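Putative HMP/thiamine permease protein YkoE (Bacillus subtilis, PDB 5EDL) binds thiamine as the S component of an energy-coupling factor transporter and probably takes it, or related hydroxymethylpyrimidine compounds, across the membrane. Local coordinates at residues Y44-I49 with G159-A164; I53-Y56 with G62-L65. All coordinates share one frame; numbering follows the deposited sequence.

Contact 1: Y44-I49 with G159-A164. With VIB (3-(4-amino-2-methyl-pyrimidin-5-ylmethyl)-5-(2-hydroxy-ethyl)-4-methyl-thiazol-3-ium), chain B.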
ATOM      1  N   TYR A  44      10.047  -2.833   3.494  1.00 22.81           N
ATOM      2  CA  TYR A  44       9.527  -1.475   3.298  1.00 22.59           C
ATOM      3  C   TYR A  44       8.130  -1.453   2.660  1.00 22.10           C
ATOM      4  O   TYR A  44       7.283  -0.653   3.045  1.00 22.16           O
ATOM      5  CB  TYR A  44      10.485  -0.626   2.450  1.00 22.50           C
ATOM      6  CG  TYR A  44      10.498   0.825   2.899  1.00 23.54           C
ATOM      7  CD1 TYR A  44       9.417   1.659   2.641  1.00 23.18           C
ATOM      8  CD2 TYR A  44      11.575   1.344   3.629  1.00 24.03           C
ATOM      9  CE1 TYR A  44       9.407   2.983   3.074  1.00 24.31           C
ATOM     10  CE2 TYR A  44      11.578   2.670   4.066  1.00 25.06           C
ATOM     11  CZ  TYR A  44      10.492   3.478   3.790  1.00 25.19           C
ATOM     12  OH  TYR A  44      10.479   4.780   4.227  1.00 26.58           O
ATOM     13  N   GLY A  45       7.895  -2.341   1.699  1.00 21.58           N
ATOM     14  CA  GLY A  45       6.641  -2.343   0.966  1.00 21.21           C
ATOM     15  C   GLY A  45       5.402  -2.558   1.826  1.00 23.88           C
ATOM     16  O   GLY A  45       4.289  -2.233   1.400  1.00 23.98           O
ATOM     17  N   ILE A  46       5.575  -3.113   3.024  1.00 21.81           N
ATOM     18  CA  ILE A  46       4.440  -3.290   3.925  1.00 22.18           C
ATOM     19  C   ILE A  46       3.799  -1.941   4.240  1.00 23.77           C
ATOM     20  O   ILE A  46       2.580  -1.864   4.409  1.00 23.82           O
ATOM     21  CB  ILE A  46       4.829  -3.975   5.259  1.00 23.33           C
ATOM     22  CG1 ILE A  46       3.604  -4.620   5.909  1.00 39.24           C
ATOM     23  CG2 ILE A  46       5.436  -2.978   6.224  1.00 29.89           C
ATOM     24  CD1 ILE A  46       3.007  -5.781   5.096  1.00 42.07           C
ATOM     25  N   TRP A  47       4.605  -0.880   4.309  1.00 22.46           N
ATOM     26  CA  TRP A  47       4.058   0.443   4.638  1.00 22.96           C
ATOM     27  C   TRP A  47       3.252   1.065   3.497  1.00 22.38           C
ATOM     28  O   TRP A  47       2.688   2.154   3.673  1.00 24.26           O
ATOM     29  CB  TRP A  47       5.177   1.413   5.072  1.00 23.85           C
ATOM     30  CG  TRP A  47       5.755   1.052   6.418  1.00 24.99           C
ATOM     31  CD1 TRP A  47       5.090   0.973   7.611  1.00 26.15           C
ATOM     32  CD2 TRP A  47       7.122   0.736   6.700  1.00 25.38           C
ATOM     33  NE1 TRP A  47       5.962   0.614   8.620  1.00 27.41           N
ATOM     34  CE2 TRP A  47       7.214   0.457   8.080  1.00 26.88           C
ATOM     35  CE3 TRP A  47       8.282   0.660   5.913  1.00 24.79           C
ATOM     36  CZ2 TRP A  47       8.421   0.110   8.692  1.00 27.80           C
ATOM     37  CZ3 TRP A  47       9.473   0.305   6.520  1.00 25.50           C
ATOM     38  CH2 TRP A  47       9.532   0.030   7.895  1.00 26.99           C
ATOM     39  N   PHE A  48       3.209   0.394   2.345  1.00 21.57           N
ATOM     40  CA  PHE A  48       2.382   0.859   1.215  1.00 21.33           C
ATOM     41  C   PHE A  48       1.116   0.018   0.983  1.00 21.50           C
ATOM     42  O   PHE A  48       0.296   0.352   0.120  1.00 20.88           O
ATOM     43  CB  PHE A  48       3.146   0.842  -0.116  1.00 21.24           C
ATOM     44  CG  PHE A  48       4.561   1.332  -0.047  1.00 21.97           C
ATOM     45  CD1 PHE A  48       4.939   2.344   0.818  1.00 22.25           C
ATOM     46  CD2 PHE A  48       5.516   0.771  -0.882  1.00 21.49           C
ATOM     47  CE1 PHE A  48       6.259   2.785   0.855  1.00 22.71           C
ATOM     48  CE2 PHE A  48       6.833   1.200  -0.858  1.00 21.85           C
ATOM     49  CZ  PHE A  48       7.211   2.213   0.017  1.00 22.41           C
ATOM     50  N   ILE A  49       0.978  -1.085   1.705  1.00 20.85           N
ATOM     51  CA  ILE A  49      -0.026  -2.084   1.338  1.00 22.15           C
ATOM     52  C   ILE A  49      -1.459  -1.526   1.361  1.00 21.10           C
ATOM     53  O   ILE A  49      -2.279  -1.911   0.545  1.00 26.41           O
ATOM     54  CB  ILE A  49       0.057  -3.340   2.254  1.00 21.02           C
ATOM     55  CG1 ILE A  49      -0.768  -4.482   1.641  1.00 23.30           C
ATOM     56  CG2 ILE A  49      -0.401  -3.016   3.670  1.00 21.60           C
ATOM     57  CD1 ILE A  49      -0.500  -5.832   2.266  1.00 22.97           C
ATOM     58  N   GLY A 159       2.093  -4.648  -3.623  1.00 24.44           N
ATOM     59  CA  GLY A 159       1.338  -5.067  -4.796  1.00 23.68           C
ATOM     60  C   GLY A 159       0.788  -6.490  -4.710  1.00 30.42           C
ATOM     61  O   GLY A 159      -0.425  -6.698  -4.725  1.00 24.35           O
ATOM     62  N   LEU A 160       1.678  -7.470  -4.621  1.00 24.22           N
ATOM     63  CA  LEU A 160       1.264  -8.869  -4.590  1.00 25.28           C
ATOM     64  C   LEU A 160       0.549  -9.248  -3.284  1.00 25.81           C
ATOM     65  O   LEU A 160      -0.509  -9.867  -3.305  1.00 25.89           O
ATOM     66  CB  LEU A 160       2.472  -9.791  -4.798  1.00 26.30           C
ATOM     67  CG  LEU A 160       2.173 -11.299  -4.797  1.00 28.76           C
ATOM     68  CD1 LEU A 160       1.252 -11.668  -5.959  1.00 28.39           C
ATOM     69  CD2 LEU A 160       3.456 -12.105  -4.885  1.00 29.03           C
ATOM     70  N   LEU A 161       1.144  -8.886  -2.154  1.00 25.08           N
ATOM     71  CA  LEU A 161       0.554  -9.201  -0.861  1.00 25.44           C
ATOM     72  C   LEU A 161      -0.766  -8.448  -0.654  1.00 24.93           C
ATOM     73  O   LEU A 161      -1.688  -8.967  -0.037  1.00 25.55           O
ATOM     74  CB  LEU A 161       1.529  -8.875   0.275  1.00 25.46           C
ATOM     75  CG  LEU A 161       1.004  -9.244   1.666  1.00 26.47           C
ATOM     76  CD1 LEU A 161       0.728 -10.755   1.743  1.00 27.57           C
ATOM     77  CD2 LEU A 161       1.953  -8.787   2.781  1.00 32.83           C
ATOM     78  N   GLY A 162      -0.839  -7.232  -1.179  1.00 24.04           N
ATOM     79  CA  GLY A 162      -2.050  -6.436  -1.111  1.00 23.82           C
ATOM     80  C   GLY A 162      -3.184  -7.079  -1.896  1.00 24.25           C
ATOM     81  O   GLY A 162      -4.322  -7.098  -1.444  1.00 24.62           O
ATOM     82  N   LYS A 163      -2.863  -7.616  -3.070  1.00 26.18           N
ATOM     83  CA  LYS A 163      -3.864  -8.323  -3.858  1.00 26.25           C
ATOM     84  C   LYS A 163      -4.330  -9.589  -3.132  1.00 29.79           C
ATOM     85  O   LYS A 163      -5.526  -9.866  -3.077  1.00 26.60           O
ATOM     86  CB  LYS A 163      -3.324  -8.685  -5.245  1.00 25.50           C
ATOM     87  CG  LYS A 163      -4.296  -9.515  -6.093  1.00 26.52           C
ATOM     88  CD  LYS A 163      -3.768  -9.747  -7.517  1.00 27.16           C
ATOM     89  CE  LYS A 163      -4.846 -10.356  -8.437  1.00 28.31           C
ATOM     90  NZ  LYS A 163      -5.262 -11.703  -7.996  1.00 29.37           N
ATOM     91  N   ALA A 164      -3.381 -10.338  -2.576  1.00 26.51           N
ATOM     92  CA  ALA A 164      -3.693 -11.556  -1.834  1.00 28.05           C
ATOM     93  C   ALA A 164      -4.603 -11.299  -0.626  1.00 27.79           C
ATOM     94  O   ALA A 164      -5.573 -12.014  -0.407  1.00 28.71           O
ATOM     95  CB  ALA A 164      -2.411 -12.241  -1.381  1.00 28.32           C
TER
HETATM   96  CM2 VIB B 201       2.990   5.080   6.928  1.00 21.79           C
HETATM   97  N4A VIB B 201       7.575   4.464   5.330  1.00 17.01           N
HETATM   98  CM4 VIB B 201      11.491   3.023   7.766  1.00 19.99           C
HETATM   99  O1  VIB B 201      12.982   5.445   5.150  1.00 32.11           O
HETATM  100  C7  VIB B 201      13.296   6.439   6.104  1.00 25.25           C
HETATM  101  C6  VIB B 201      13.100   5.849   7.479  1.00 27.23           C
HETATM  102  C2  VIB B 201       9.188   6.153   8.014  1.00 27.58           C
HETATM  103  S1  VIB B 201      10.572   6.855   7.802  1.00 29.14           S
HETATM  104  C5  VIB B 201      11.604   5.704   7.695  1.00 28.09           C
HETATM  105  C4  VIB B 201      10.912   4.442   7.804  1.00 22.07           C
HETATM  106  N3  VIB B 201       9.384   4.732   8.013  1.00 21.60           N
HETATM  107  C7A VIB B 201       8.424   3.648   8.196  1.00 19.46           C
HETATM  108  C4A VIB B 201       6.617   4.435   6.414  1.00 21.35           C
HETATM  109  N3A VIB B 201       5.337   4.747   6.200  1.00 22.46           N
HETATM  110  C2A VIB B 201       4.452   4.713   7.233  1.00 23.11           C
HETATM  111  N1A VIB B 201       4.870   4.342   8.486  1.00 20.99           N
HETATM  112  C6A VIB B 201       6.168   4.019   8.721  1.00 18.53           C
HETATM  113  C5A VIB B 201       7.041   4.064   7.663  1.00 21.70           C
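Ile46 and Ile49 press on Leu161 and Gly162 of helix 140-170, while Tyr44 and Trp47 of the same turn hold thiamine in the substrate pocket of this helical membrane S component. At Tyr44 the hydroxyl serves both halves of the ligand: OH donates to VIB O1 at 2.7 Å, with O1 at the ring edge in plane, and accepts a weak bond from VIB N4A, bent to 129° over 3.1 Å. Gly45 N bonds to Ser153 OG, a further tie to helix 140-170. Ile46 splits its branches: CG1 extends anti to the backbone N (chi1 -158°) and carries CD1 to 3.9 Å from Leu161 CD2, whereas CG2 lies over one face of the Trp47 indole, toward its rim. The opposite indole face receives the ligand, the bridging C7A sitting 3.3 Å above its plane and over its centre, with pyrimidine C6A near NE1. The bond from NE1 to Tyr21 O, with a neighbour on either face, limits the turning of the ring. A leucine in place of Trp47 would probably cost the pyrimidine and methylene bridge their flat floor and leave Tyr21 O without this donor. Ile49 ends the segment pointing at the helix, CD1 lying 3.8 Å from Leu161 CG. Its CG1 packs on the bare backbone of Gly162, 3.6 Å from the CA.

Contact 2: I53-Y56 with G62-L65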
ATOM      1  N   ILE A  53      -4.564  -2.125  -1.386  1.00 22.57           N
ATOM      2  CA  ILE A  53      -5.795  -2.754  -0.912  1.00 23.11           C
ATOM      3  C   ILE A  53      -7.004  -1.873  -1.227  1.00 20.76           C
ATOM      4  O   ILE A  53      -7.945  -2.316  -1.880  1.00 21.02           O
ATOM      5  CB  ILE A  53      -5.721  -3.049   0.617  1.00 21.79           C
ATOM      6  CG1 ILE A  53      -4.645  -4.121   0.892  1.00 20.87           C
ATOM      7  CG2 ILE A  53      -7.114  -3.439   1.174  1.00 24.31           C
ATOM      8  CD1 ILE A  53      -4.369  -4.406   2.370  1.00 22.56           C
ATOM      9  N   ALA A  54      -6.953  -0.615  -0.805  1.00 20.80           N
ATOM     10  CA  ALA A  54      -8.078   0.293  -1.013  1.00 26.17           C
ATOM     11  C   ALA A  54      -8.384   0.483  -2.495  1.00 24.08           C
ATOM     12  O   ALA A  54      -9.544   0.481  -2.874  1.00 21.92           O
ATOM     13  CB  ALA A  54      -7.819   1.641  -0.357  1.00 21.56           C
ATOM     14  N   ALA A  55      -7.348   0.648  -3.320  1.00 23.76           N
ATOM     15  CA  ALA A  55      -7.556   0.880  -4.751  1.00 27.28           C
ATOM     16  C   ALA A  55      -8.127  -0.368  -5.427  1.00 23.16           C
ATOM     17  O   ALA A  55      -9.094  -0.293  -6.178  1.00 23.96           O
ATOM     18  CB  ALA A  55      -6.256   1.301  -5.431  1.00 23.49           C
ATOM     19  N   TYR A  56      -7.502  -1.507  -5.158  1.00 22.75           N
ATOM     20  CA  TYR A  56      -7.916  -2.767  -5.766  1.00 32.40           C
ATOM     21  C   TYR A  56      -9.347  -3.148  -5.337  1.00 23.23           C
ATOM     22  O   TYR A  56     -10.128  -3.661  -6.140  1.00 24.17           O
ATOM     23  CB  TYR A  56      -6.898  -3.856  -5.404  1.00 23.16           C
ATOM     24  CG  TYR A  56      -7.158  -5.253  -5.935  1.00 24.16           C
ATOM     25  CD1 TYR A  56      -7.084  -5.542  -7.291  1.00 25.67           C
ATOM     26  CD2 TYR A  56      -7.431  -6.287  -5.063  1.00 24.00           C
ATOM     27  CE1 TYR A  56      -7.313  -6.834  -7.764  1.00 30.41           C
ATOM     28  CE2 TYR A  56      -7.650  -7.571  -5.513  1.00 25.28           C
ATOM     29  CZ  TYR A  56      -7.600  -7.843  -6.858  1.00 26.78           C
ATOM     30  OH  TYR A  56      -7.813  -9.127  -7.261  1.00 28.40           O
ATOM     31  N   GLY A  62      -8.508   8.356  -5.977  1.00 24.10           N
ATOM     32  CA  GLY A  62      -8.203   8.844  -4.648  1.00 31.36           C
ATOM     33  C   GLY A  62      -8.087   7.771  -3.586  1.00 24.74           C
ATOM     34  O   GLY A  62      -7.669   8.063  -2.468  1.00 24.02           O
ATOM     35  N   ALA A  63      -8.447   6.531  -3.913  1.00 22.62           N
ATOM     36  CA  ALA A  63      -8.408   5.455  -2.915  1.00 22.06           C
ATOM     37  C   ALA A  63      -7.006   5.232  -2.357  1.00 20.98           C
ATOM     38  O   ALA A  63      -6.824   5.116  -1.145  1.00 21.06           O
ATOM     39  CB  ALA A  63      -8.940   4.141  -3.505  1.00 22.40           C
ATOM     40  N   ALA A  64      -6.027   5.162  -3.250  1.00 22.01           N
ATOM     41  CA  ALA A  64      -4.659   4.845  -2.862  1.00 22.63           C
ATOM     42  C   ALA A  64      -4.105   5.969  -2.000  1.00 22.77           C
ATOM     43  O   ALA A  64      -3.410   5.719  -1.036  1.00 19.57           O
ATOM     44  CB  ALA A  64      -3.774   4.633  -4.083  1.00 19.84           C
ATOM     45  N   LEU A  65      -4.438   7.201  -2.364  1.00 23.25           N
ATOM     46  CA  LEU A  65      -3.889   8.369  -1.689  1.00 23.98           C
ATOM     47  C   LEU A  65      -4.507   8.541  -0.306  1.00 24.81           C
ATOM     48  O   LEU A  65      -3.793   8.661   0.687  1.00 21.85           O
ATOM     49  CB  LEU A  65      -4.115   9.638  -2.521  1.00 21.63           C
ATOM     50  CG  LEU A  65      -3.801  10.961  -1.814  1.00 22.41           C
ATOM     51  CD1 LEU A  65      -2.338  10.963  -1.349  1.00 22.18           C
ATOM     52  CD2 LEU A  65      -4.076  12.139  -2.751  1.00 26.02           C
TER
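Ala54 and Ala55 meet Ala63 and Ala64 through methyl groups and backbone alone, with no hydrogen bond between the two segments. The Ala63 methyl is the central element: its CB lies 3.8 Å from Ala55 CA, and the same carbon is 3.8 Å from Ala54 O, so it rests directly on the backbone of the opposing helix. In return the Ala54 methyl points at the 62-65 segment, its CB 3.7 Å from Ala63 O. On the other flank the Ala55 and Ala64 methyls both leave their helices at an angle to the interface and touch with their CB atoms 4.4 Å apart. Such small side chains let the backbones approach to 5.0 Å between Ala55 CA and Ala63 CA, and the two segments together bury 137 Å².

Gly62 sets the start of the second helix from its N-cap position. Its phi of 93° with psi of -9° would jam a side chain against the preceding carbonyl oxygen, a conformation suited to glycine. The carboxylate of Glu98 bonds to the amides of Gly62 and Leu65, one oxygen to each, so it holds the first turn beside helix 85-103. Ser51 OG, from the 49-58 helix itself, bonds to Ala64 O and adds a polar tie between the same two helices, while Phe101 packs on both Ala55 and Ala64. Tyr56 turns the other way, its hydroxyl bonded to Asp167 on helix 140-170.

The last turns of helix 49-58 thus lie against the first turn of helix 63-77, running in opposite senses across a short connection: a close, alanine-lined helical hairpin, in a part of the chain predicted to span the membrane.

How the contacts relate
From the N terminus the chain runs through helix 4-35 to the pocket turn at 44-49, the first side of contact 1. Helix 49-58 continues directly from it and carries 53-56, which contact 2 joins to 62-65 with only five residues between. This small loop lies wholly inside the large one, which contact 1 closes at 159-164, with 109 residues between its segments. Contact 2 closes a local hairpin, whereas contact 1 brings helix 140-170 back to the start of that hairpin's first helix. Their centres are 12 Å apart, yet they touch: Lys163 CE lies 3.4 Å from Tyr56 OH, and Gly162 O packs 3.8 Å from Ile53 CG1.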